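Local coordinates for protein bradyzoite surface antigen BSR4 (Toxoplasma gondii, PDB 2JKS) that is displayed on the bradyzoite stage as a surface glycoprotein 1-related antigen of two SRS domains, binds zinc ions, and probably takes part in host recognition, at residues L94-R99 with C202-S207; C77-G80 with S84-T87; E235-F240 with L257-T262. All coordinates share one frame; numbering follows the deposited sequence.

Interaction 1: L94-R99 with C202-S207; sequences LLETDR and CGSDGS. With ZN (zinc ion), chain F.
E96 OE1 is held by two partners at once: it binds the zinc ion at 2.2 Å and accepts a hydrogen bond from K132. Across the gap, D205 OD1 reaches the same zinc at 2.0 Å, and a water molecule adds a further ligand at 2.4 Å. The two side chains come at the metal from opposite directions, with their carboxylate planes turned 72° apart. Their modes of binding differ. The zinc lies lopsidedly between the oxygens of E96, with OE2 the more distant at 2.6 Å, whereas D205 binds essentially through OD1 alone. E96 gains its reach from an extended chain whose CG stands beside the backbone N, opposite the carbonyl carbon (chi1 -73°). E96 OE2 and D205 OD2 are 3.6 Å apart, like charges brought close, which the shared metal probably makes tolerable. A second water helps as well, giving one hydrogen to E96 OE2 (2.9 Å) and, more weakly, another to D205 OD2. S204 OG also bonds to this water (2.7 Å), so the serine joins E96 through solvent. The backbone presents both ligands at sharp changes of direction: E96, with positive phi, is the C-prime residue of the Schellman motif that closes helix 91-95, while S204 and D205 form the centre of a type I turn leading into strand 206-209. Together they illustrate a surface zinc site in which one metal ion bridges two carboxylates, from a helix end in one SRS domain and a beta turn in the other.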
loop_
_atom_site.group_PDB
_atom_site.type_symbol
_atom_site.label_atom_id
_atom_site.label_comp_id
_atom_site.label_asym_id
_atom_site.label_seq_id
_atom_site.Cartn_x
_atom_site.Cartn_y
_atom_site.Cartn_z
ATOM N N LEU A 94 2.839 6.069 7.915
ATOM C CA LEU A 94 1.963 4.890 7.922
ATOM C C LEU A 94 1.913 4.270 6.521
ATOM O O LEU A 94 2.010 3.058 6.381
ATOM C CB LEU A 94 0.544 5.241 8.381
ATOM C CG LEU A 94 -0.483 4.084 8.429
ATOM C CD1 LEU A 94 -0.095 2.968 9.372
ATOM C CD2 LEU A 94 -1.794 4.581 8.835
ATOM N N LEU A 95 1.835 5.113 5.497
ATOM C CA LEU A 95 1.671 4.632 4.123
ATOM C C LEU A 95 2.988 4.206 3.495
ATOM O O LEU A 95 3.017 3.541 2.432
ATOM C CB LEU A 95 0.988 5.697 3.251
ATOM C CG LEU A 95 -0.470 5.973 3.682
ATOM C CD1 LEU A 95 -1.098 7.026 2.828
ATOM C CD2 LEU A 95 -1.383 4.692 3.728
ATOM N N GLU A 96 4.073 4.607 4.162
ATOM C CA GLU A 96 5.445 4.356 3.709
ATOM C C GLU A 96 5.690 4.910 2.330
ATOM O O GLU A 96 6.282 4.238 1.501
ATOM C CB GLU A 96 5.776 2.874 3.741
ATOM C CG GLU A 96 5.965 2.339 5.102
ATOM C CD GLU A 96 6.202 0.867 5.083
ATOM O OE1 GLU A 96 5.425 0.145 5.722
ATOM O OE2 GLU A 96 7.143 0.404 4.410
ATOM N N THR A 97 5.248 6.141 2.105
ATOM C CA THR A 97 5.308 6.762 0.799
ATOM C C THR A 97 6.114 8.057 0.868
ATOM O O THR A 97 6.483 8.492 1.956
ATOM C CB THR A 97 3.862 6.924 0.158
ATOM O OG1 THR A 97 2.965 7.548 1.095
ATOM C CG2 THR A 97 3.280 5.534 -0.275
ATOM N N ASP A 98 6.415 8.657 -0.290
ATOM C CA ASP A 98 7.396 9.767 -0.395
ATOM C C ASP A 98 6.800 11.149 -0.250
ATOM O O ASP A 98 7.492 12.085 0.124
ATOM C CB ASP A 98 8.103 9.746 -1.769
ATOM C CG ASP A 98 8.873 8.457 -2.030
ATOM O OD1 ASP A 98 9.407 7.847 -1.067
ATOM O OD2 ASP A 98 8.946 8.073 -3.220
ATOM N N ARG A 99 5.527 11.279 -0.611
ATOM C CA ARG A 99 4.854 12.569 -0.648
ATOM C C ARG A 99 4.235 12.843 0.734
ATOM O O ARG A 99 3.691 11.940 1.362
ATOM C CB ARG A 99 3.767 12.546 -1.741
ATOM C CG ARG A 99 3.331 13.937 -2.191
ATOM C CD ARG A 99 2.157 13.918 -3.202
ATOM N NE ARG A 99 0.888 14.231 -2.524
ATOM C CZ ARG A 99 -0.158 13.434 -2.555
ATOM N NH1 ARG A 99 -0.097 12.351 -3.324
ATOM N NH2 ARG A 99 -1.270 13.735 -1.886
ATOM N N CYS A 202 10.620 -4.464 -5.780
ATOM C CA CYS A 202 9.845 -5.044 -4.683
ATOM C C CYS A 202 9.489 -4.027 -3.564
ATOM O O CYS A 202 8.562 -4.265 -2.806
ATOM C CB CYS A 202 10.545 -6.255 -4.023
ATOM S SG CYS A 202 10.952 -7.593 -5.176
ATOM N N GLY A 203 10.194 -2.900 -3.500
ATOM C CA GLY A 203 9.883 -1.911 -2.422
ATOM C C GLY A 203 10.438 -2.483 -1.120
ATOM O O GLY A 203 11.003 -3.578 -1.104
ATOM N N SER A 204 10.294 -1.759 -0.009
ATOM C CA SER A 204 10.951 -2.210 1.196
ATOM C C SER A 204 10.133 -3.313 1.860
ATOM O O SER A 204 10.631 -3.959 2.746
ATOM C CB SER A 204 11.207 -1.030 2.158
ATOM O OG SER A 204 9.959 -0.437 2.483
ATOM N N ASP A 205 8.909 -3.567 1.383
ATOM C CA ASP A 205 8.032 -4.597 1.966
ATOM C C ASP A 205 8.207 -5.984 1.331
ATOM O O ASP A 205 7.563 -6.963 1.747
ATOM C CB ASP A 205 6.572 -4.161 1.796
ATOM C CG ASP A 205 6.197 -3.050 2.757
ATOM O OD1 ASP A 205 6.645 -3.148 3.904
ATOM O OD2 ASP A 205 5.461 -2.103 2.383
ATOM N N GLY A 206 9.073 -6.070 0.340
ATOM C CA GLY A 206 9.169 -7.311 -0.407
ATOM C C GLY A 206 10.575 -7.745 -0.677
ATOM O O GLY A 206 11.537 -7.008 -0.404
ATOM N N SER A 207 10.690 -8.956 -1.202
ATOM C CA SER A 207 12.001 -9.584 -1.452
ATOM C C SER A 207 11.935 -10.222 -2.801
ATOM O O SER A 207 10.943 -10.884 -3.108
ATOM C CB SER A 207 12.282 -10.692 -0.420
ATOM O OG SER A 207 12.424 -10.125 0.875
HETATM ZN ZN ZN F . 6.253 -1.845 5.421
HETATM O O HOH W 1 7.391 -0.470 1.612
HETATM O O HOH W 2 7.622 -2.182 7.400
#

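Interaction 2: C77-G80 with S84-T87; sequences CQFG and SAGT
C77 holds the neighbouring strand with both of its backbone polar groups, and here the contact is tight. Its N-H points almost straight at G86 O (C77 N to G86 O 2.9 Å, 178° at the hydrogen), whereas its carbonyl takes the N-H of A85 in the carbonyl plane along a more bent path (A85 N to C77 O 2.9 Å, 148°). The same oxygen receives a CA-H...O contact from S84 CA at 3.2 Å. Two consecutive residues, A85 and G86, thus face the single residue C77: a beta bulge in strand 83-89 of an antiparallel hairpin, with the positive phi of G86 helping the chain around the kink. Strand 76-79 is the outermost of its mixed sheet within the chain, and the disulfide from C77 to C66 ties it to strand 53-67 as well. C77 SG stands beside its own backbone N (chi1 -76°) and passes 4.0 Å from T87 C. On the buried face, F79 CE2 meets A85 CB at 3.7 Å, the methyl group coming obliquely to the ring; V135 touches both side chains, and I57 and A154 also touch the phenylalanine. The other face is looser. Q78 and S84 form a non-hydrogen-bonded pair with CA atoms 4.8 Å apart, and both side chains are exposed; S84 OG comes no nearer than 4.0 Å to C77 O.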
loop_
_atom_site.group_PDB
_atom_site.type_symbol
_atom_site.label_atom_id
_atom_site.label_comp_id
_atom_site.label_asym_id
_atom_site.label_seq_id
_atom_site.Cartn_x
_atom_site.Cartn_y
_atom_site.Cartn_z
ATOM N N CYS A 77 -3.135 7.849 21.353
ATOM C CA CYS A 77 -4.431 8.344 20.915
ATOM C C CYS A 77 -5.539 7.987 21.890
ATOM O O CYS A 77 -5.986 6.837 21.948
ATOM C CB CYS A 77 -4.750 7.796 19.515
ATOM S SG CYS A 77 -3.825 8.627 18.179
ATOM N N GLN A 78 -5.988 8.988 22.646
ATOM C CA GLN A 78 -6.924 8.796 23.765
ATOM C C GLN A 78 -8.399 9.024 23.375
ATOM O O GLN A 78 -8.729 10.026 22.749
ATOM C CB GLN A 78 -6.531 9.713 24.953
ATOM C CG GLN A 78 -5.016 9.835 25.209
ATOM C CD GLN A 78 -4.659 10.566 26.530
ATOM O OE1 GLN A 78 -4.139 9.955 27.462
ATOM N NE2 GLN A 78 -4.929 11.871 26.591
ATOM N N PHE A 79 -9.260 8.063 23.692
ATOM C CA PHE A 79 -10.712 8.191 23.548
ATOM C C PHE A 79 -11.369 8.062 24.937
ATOM O O PHE A 79 -11.294 7.013 25.579
ATOM C CB PHE A 79 -11.278 7.089 22.652
ATOM C CG PHE A 79 -11.061 7.307 21.174
ATOM C CD1 PHE A 79 -12.035 7.945 20.406
ATOM C CD2 PHE A 79 -9.913 6.834 20.544
ATOM C CE1 PHE A 79 -11.866 8.147 19.037
ATOM C CE2 PHE A 79 -9.731 7.036 19.157
ATOM C CZ PHE A 79 -10.711 7.699 18.416
ATOM N N GLY A 80 -12.030 9.120 25.391
ATOM C CA GLY A 80 -12.578 9.119 26.744
ATOM C C GLY A 80 -11.460 9.128 27.772
ATOM O O GLY A 80 -10.324 9.505 27.466
ATOM N N SER A 84 -8.171 3.921 23.980
ATOM C CA SER A 84 -6.902 4.049 23.291
ATOM C C SER A 84 -7.088 3.511 21.874
ATOM O O SER A 84 -7.847 2.558 21.672
ATOM C CB SER A 84 -5.849 3.215 24.025
ATOM O OG SER A 84 -4.538 3.549 23.616
ATOM N N ALA A 85 -6.421 4.128 20.898
ATOM C CA ALA A 85 -6.379 3.581 19.540
ATOM C C ALA A 85 -4.976 3.708 18.971
ATOM O O ALA A 85 -4.760 4.299 17.896
ATOM C CB ALA A 85 -7.401 4.269 18.618
ATOM N N GLY A 86 -4.032 3.149 19.712
ATOM C CA GLY A 86 -2.649 3.173 19.333
ATOM C C GLY A 86 -1.992 4.528 19.487
ATOM O O GLY A 86 -2.209 5.243 20.469
ATOM N N THR A 87 -1.186 4.882 18.494
ATOM C CA THR A 87 -0.305 6.035 18.620
ATOM C C THR A 87 -0.336 6.931 17.394
ATOM O O THR A 87 -0.685 6.485 16.293
ATOM C CB THR A 87 1.116 5.555 18.932
ATOM O OG1 THR A 87 1.106 4.942 20.240
ATOM C CG2 THR A 87 2.115 6.723 18.953
#

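Interaction 3: E235-F240 with L257-T262; sequences EIFPKF and LTIPQT
The F237 side chain makes its contact with I259 at the far end of the ring. CB points toward segment 257-262, but CB and CG lie too far back to touch it; with CG beside the backbone N (chi1 -48°), the ring is carried forward. CE2 is then 4.1 Å from I259 CD1, and CZ, the tip, is 4.0 Å from that same methyl. I259 CD1 lies over one face of the ring, displaced toward CZ and CE2, while I236 CG1 sits over the centre of the opposite face, 3.8 Å above the plane. The aromatic group is therefore sandwiched between two aliphatic chains. Farther along the type I turn F237-F240, closed by F240 N to F237 O at 2.8 Å, the F240 ring offers its edge to L257: CE1 and L257 CD1 are 4.5 Å apart. At the surface, K239 NZ stays 3.6 Å from T262 O, a loose polar approach. The loop thus fits against the end of strand 254-258, with W244 touching F237, F271 of strand 269-277 touching F237 and L257, M191 of strand 187-191 touching L257 and I259, and strand 245-247 lying against F240 and L257.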
loop_
_atom_site.group_PDB
_atom_site.type_symbol
_atom_site.label_atom_id
_atom_site.label_comp_id
_atom_site.label_asym_id
_atom_site.label_seq_id
_atom_site.Cartn_x
_atom_site.Cartn_y
_atom_site.Cartn_z
ATOM N N GLU A 235 19.866 -22.290 -19.143
ATOM C CA GLU A 235 19.116 -23.370 -19.804
ATOM C C GLU A 235 18.169 -22.865 -20.892
ATOM O O GLU A 235 17.779 -23.646 -21.780
ATOM C CB GLU A 235 18.344 -24.252 -18.810
ATOM C CG GLU A 235 19.191 -25.269 -18.046
ATOM C CD GLU A 235 19.914 -26.220 -18.997
ATOM O OE1 GLU A 235 19.212 -26.946 -19.769
ATOM O OE2 GLU A 235 21.173 -26.215 -18.992
ATOM N N ILE A 236 17.794 -21.587 -20.815
ATOM C CA ILE A 236 16.901 -20.947 -21.789
ATOM C C ILE A 236 17.602 -19.847 -22.596
ATOM O O ILE A 236 17.201 -19.555 -23.724
ATOM C CB ILE A 236 15.561 -20.470 -21.162
ATOM C CG1 ILE A 236 15.754 -19.344 -20.113
ATOM C CG2 ILE A 236 14.803 -21.673 -20.603
ATOM C CD1 ILE A 236 14.479 -18.794 -19.584
ATOM N N PHE A 237 18.633 -19.247 -22.008
ATOM C CA PHE A 237 19.482 -18.248 -22.661
ATOM C C PHE A 237 20.918 -18.784 -22.638
ATOM O O PHE A 237 21.712 -18.469 -21.723
ATOM C CB PHE A 237 19.420 -16.857 -21.968
ATOM C CG PHE A 237 18.021 -16.359 -21.684
ATOM C CD1 PHE A 237 16.975 -16.544 -22.620
ATOM C CD2 PHE A 237 17.751 -15.683 -20.504
ATOM C CE1 PHE A 237 15.680 -16.082 -22.365
ATOM C CE2 PHE A 237 16.460 -15.213 -20.240
ATOM C CZ PHE A 237 15.437 -15.422 -21.176
ATOM N N PRO A 238 21.290 -19.587 -23.662
ATOM C CA PRO A 238 22.634 -20.199 -23.686
ATOM C C PRO A 238 23.799 -19.230 -23.445
ATOM O O PRO A 238 24.771 -19.607 -22.833
ATOM C CB PRO A 238 22.724 -20.815 -25.093
ATOM C CG PRO A 238 21.289 -21.087 -25.502
ATOM C CD PRO A 238 20.493 -19.934 -24.861
ATOM N N LYS A 239 23.681 -17.978 -23.884
ATOM C CA LYS A 239 24.723 -16.941 -23.700
ATOM C C LYS A 239 24.676 -16.158 -22.335
ATOM O O LYS A 239 25.467 -15.204 -22.092
ATOM C CB LYS A 239 24.628 -15.937 -24.870
ATOM C CG LYS A 239 24.818 -16.616 -26.243
ATOM C CD LYS A 239 24.457 -15.691 -27.403
ATOM C CE LYS A 239 24.701 -16.382 -28.755
ATOM N NZ LYS A 239 23.976 -15.644 -29.833
ATOM N N PHE A 240 23.740 -16.548 -21.471
ATOM C CA PHE A 240 23.526 -15.870 -20.190
ATOM C C PHE A 240 24.826 -15.664 -19.398
ATOM O O PHE A 240 25.664 -16.569 -19.326
ATOM C CB PHE A 240 22.569 -16.702 -19.329
ATOM C CG PHE A 240 22.256 -16.069 -17.992
ATOM C CD1 PHE A 240 21.315 -15.037 -17.893
ATOM C CD2 PHE A 240 22.892 -16.539 -16.825
ATOM C CE1 PHE A 240 21.022 -14.455 -16.661
ATOM C CE2 PHE A 240 22.613 -15.985 -15.578
ATOM C CZ PHE A 240 21.657 -14.948 -15.484
ATOM N N LEU A 257 17.160 -6.866 -15.284
ATOM C CA LEU A 257 17.763 -7.788 -16.246
ATOM C C LEU A 257 17.839 -7.087 -17.618
ATOM O O LEU A 257 16.876 -6.456 -18.035
ATOM C CB LEU A 257 16.896 -9.050 -16.348
ATOM C CG LEU A 257 17.278 -10.054 -17.436
ATOM C CD1 LEU A 257 18.590 -10.713 -17.117
ATOM C CD2 LEU A 257 16.162 -11.121 -17.564
ATOM N N THR A 258 19.016 -7.141 -18.259
ATOM C CA THR A 258 19.217 -6.631 -19.626
ATOM C C THR A 258 19.780 -7.772 -20.424
ATOM O O THR A 258 20.894 -8.247 -20.141
ATOM C CB THR A 258 20.208 -5.447 -19.668
ATOM O OG1 THR A 258 19.729 -4.421 -18.792
ATOM C CG2 THR A 258 20.359 -4.915 -21.117
ATOM N N ILE A 259 18.989 -8.282 -21.366
ATOM C CA ILE A 259 19.458 -9.301 -22.276
ATOM C C ILE A 259 20.073 -8.563 -23.462
ATOM O O ILE A 259 19.344 -7.889 -24.143
ATOM C CB ILE A 259 18.301 -10.215 -22.800
ATOM C CG1 ILE A 259 17.628 -10.998 -21.648
ATOM C CG2 ILE A 259 18.801 -11.175 -23.838
ATOM C CD1 ILE A 259 16.257 -11.569 -22.068
ATOM N N PRO A 260 21.403 -8.696 -23.703
ATOM C CA PRO A 260 22.016 -8.013 -24.858
ATOM C C PRO A 260 21.240 -8.332 -26.153
ATOM O O PRO A 260 20.752 -9.467 -26.356
ATOM C CB PRO A 260 23.455 -8.574 -24.877
ATOM C CG PRO A 260 23.702 -9.028 -23.466
ATOM C CD PRO A 260 22.400 -9.448 -22.917
ATOM N N GLN A 261 21.026 -7.329 -27.002
ATOM C CA GLN A 261 20.003 -7.520 -28.055
ATOM C C GLN A 261 20.283 -8.645 -29.036
ATOM O O GLN A 261 19.360 -9.185 -29.612
ATOM C CB GLN A 261 19.697 -6.220 -28.797
ATOM C CG GLN A 261 19.193 -5.131 -27.868
ATOM C CD GLN A 261 18.981 -3.811 -28.546
ATOM O OE1 GLN A 261 19.937 -3.125 -28.897
ATOM N NE2 GLN A 261 17.732 -3.418 -28.695
ATOM N N THR A 262 21.539 -8.990 -29.236
ATOM C CA THR A 262 21.923 -10.101 -30.090
ATOM C C THR A 262 21.924 -11.469 -29.383
ATOM O O THR A 262 22.228 -12.498 -30.006
ATOM C CB THR A 262 23.329 -9.864 -30.720
ATOM O OG1 THR A 262 24.330 -9.783 -29.696
ATOM C CG2 THR A 262 23.334 -8.549 -31.553
#

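How the interactions relate
The three contacts show how chemistry follows position. Interaction 1 is at the surface near the middle of the chain; it relies on a metal, waters and charged groups, and it joins the two SRS domains. Interactions 2 and 3 are largely buried, lie on opposite sides of the chain's centre, about 56 Å apart between centres, and each stays within one domain. Interaction 2 depends on backbone hydrogen bonds inside one sheet; interaction 3 has no hydrogen bond across it and packs a loop apolarly against a strand end. Interactions 1 and 2 are neighbours in sequence, because strand 83-89 leads into helix 91-95, but their atoms do not touch.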